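Local coordinates for geranyltranstransferase (Campylobacter jejuni, PDB 3NPK), which probably catalyses the condensation of geranyl diphosphate with isopentenyl diphosphate to give farnesyl diphosphate and pyrophosphate, at residues Phe71-Thr74 against Tyr75-Ile78. Sequence-based numbering, arbitrary orientation.
Sequences FIHT and YSLI. With PPV (pyrophosphate), chain C.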
loop_
_atom_site.group_PDB
_atom_site.type_symbol
_atom_site.label_atom_id
_atom_site.label_comp_id
_atom_site.label_asym_id
_atom_site.label_seq_id
_atom_site.Cartn_x
_atom_site.Cartn_y
_atom_site.Cartn_z
ATOM N N PHE A 71 3.054 2.830 -10.133
ATOM C CA PHE A 71 3.181 1.643 -9.273
ATOM C C PHE A 71 1.803 1.252 -8.743
ATOM O O PHE A 71 1.453 0.069 -8.734
ATOM C CB PHE A 71 4.125 1.883 -8.086
ATOM C CG PHE A 71 5.610 1.817 -8.423
ATOM C CD1 PHE A 71 6.069 1.669 -9.724
ATOM C CD2 PHE A 71 6.538 1.935 -7.409
ATOM C CE1 PHE A 71 7.442 1.621 -9.996
ATOM C CE2 PHE A 71 7.903 1.897 -7.661
ATOM C CZ PHE A 71 8.356 1.739 -8.962
ATOM N N ILE A 72 1.037 2.230 -8.264
ATOM C CA ILE A 72 -0.307 1.948 -7.769
ATOM C C ILE A 72 -1.143 1.387 -8.888
ATOM O O ILE A 72 -1.840 0.394 -8.712
ATOM C CB ILE A 72 -1.002 3.230 -7.253
ATOM C CG1 ILE A 72 -0.362 3.661 -5.931
ATOM C CG2 ILE A 72 -2.550 3.038 -7.151
ATOM C CD1 ILE A 72 -0.601 2.685 -4.793
ATOM N N HIS A 73 -1.104 2.039 -10.040
ATOM C CA HIS A 73 -1.938 1.597 -11.143
ATOM C C HIS A 73 -1.583 0.163 -11.557
ATOM O O HIS A 73 -2.466 -0.682 -11.757
ATOM C CB HIS A 73 -1.824 2.583 -12.299
ATOM C CG HIS A 73 -2.669 2.215 -13.468
ATOM N ND1 HIS A 73 -2.156 1.990 -14.725
ATOM C CD2 HIS A 73 -4.000 1.997 -13.554
ATOM C CE1 HIS A 73 -3.144 1.680 -15.548
ATOM N NE2 HIS A 73 -4.270 1.661 -14.857
ATOM N N THR A 74 -0.290 -0.111 -11.696
ATOM C CA THR A 74 0.135 -1.456 -12.080
ATOM C C THR A 74 -0.250 -2.503 -11.034
ATOM O O THR A 74 -0.716 -3.599 -11.399
ATOM C CB THR A 74 1.643 -1.485 -12.391
ATOM O OG1 THR A 74 1.879 -0.727 -13.579
ATOM C CG2 THR A 74 2.154 -2.916 -12.610
ATOM N N TYR A 75 -0.071 -2.191 -9.747
ATOM C CA TYR A 75 -0.474 -3.163 -8.713
ATOM C C TYR A 75 -1.967 -3.485 -8.868
ATOM O O TYR A 75 -2.385 -4.648 -8.785
ATOM C CB TYR A 75 -0.110 -2.703 -7.282
ATOM C CG TYR A 75 -1.299 -2.469 -6.353
ATOM C CD1 TYR A 75 -2.052 -3.534 -5.860
ATOM C CD2 TYR A 75 -1.647 -1.179 -5.952
ATOM C CE1 TYR A 75 -3.134 -3.325 -5.031
ATOM C CE2 TYR A 75 -2.723 -0.961 -5.101
ATOM C CZ TYR A 75 -3.466 -2.033 -4.657
ATOM O OH TYR A 75 -4.553 -1.850 -3.831
ATOM N N SER A 76 -2.770 -2.468 -9.160
ATOM C CA SER A 76 -4.210 -2.678 -9.233
ATOM C C SER A 76 -4.564 -3.590 -10.396
ATOM O O SER A 76 -5.477 -4.413 -10.286
ATOM C CB SER A 76 -4.963 -1.337 -9.311
ATOM O OG SER A 76 -4.938 -0.764 -10.608
ATOM N N LEU A 77 -3.840 -3.459 -11.506
ATOM C CA LEU A 77 -4.088 -4.313 -12.658
ATOM C C LEU A 77 -3.747 -5.765 -12.345
ATOM O O LEU A 77 -4.481 -6.671 -12.730
ATOM C CB LEU A 77 -3.283 -3.857 -13.869
ATOM C CG LEU A 77 -3.547 -2.427 -14.348
ATOM C CD1 LEU A 77 -2.764 -2.141 -15.609
ATOM C CD2 LEU A 77 -5.041 -2.149 -14.563
ATOM N N ILE A 78 -2.621 -5.971 -11.665
ATOM C CA ILE A 78 -2.168 -7.312 -11.318
ATOM C C ILE A 78 -3.191 -7.989 -10.405
ATOM O O ILE A 78 -3.588 -9.148 -10.638
ATOM C CB ILE A 78 -0.773 -7.272 -10.651
ATOM C CG1 ILE A 78 0.294 -6.832 -11.663
ATOM C CG2 ILE A 78 -0.417 -8.633 -10.031
ATOM C CD1 ILE A 78 1.639 -6.412 -11.037
HETATM O O11 PPV C . -6.392 0.680 -17.854
HETATM P P1 PPV C . -5.394 1.553 -18.836
HETATM O O21 PPV C . -6.111 1.885 -20.279
HETATM O O31 PPV C . -5.039 2.824 -18.202
HETATM O OPP PPV C . -4.127 0.558 -19.145
HETATM P P2 PPV C . -2.534 0.917 -19.273
HETATM O O12 PPV C . -1.892 -0.546 -19.682
HETATM O O22 PPV C . -1.915 1.313 -17.823
HETATM O O32 PPV C . -2.269 1.920 -20.319
#
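L77 lies under the imidazole of H73, one turn earlier on the same helix. Its CG sits over one ring face, 4.2 Å above the plane and offset toward the rim, and CD1 makes an off-centre CH-pi contact. With CG of H73 anti to the backbone N (chi1 -179°), the imidazole swings out on the side of the carbonyl carbon and borders the pyrophosphate. On the backbone, H73 O accepts from two donors: L77 N in the regular helical bond, at 3.1 Å, and the hydroxyl OG of S76 at 2.7 Å, the latter at a C=O...O angle of 127°. That second bond ties the S76 side chain back to its own helix. This is helix 59-80 of the largely helical fold of the polyprenyl synthetase family, with H73 lining the pyrophosphate pocket. Beside it R92, which is itself hydrogen-bonded to the ligand, also reaches T74 OG1, which hydrogen-bonds E70 O as well. Away from the pocket, I78 CD1 packs on T74 CG2 at 3.9 Å. The Y75 and I72 side chains lie side by side, pointing the same way, with Y75 CD2 4.2 Å from I72 CD1. Both residues touch helices 103-122 and 147-156, and Y75 also packs on D111 of the second subunit.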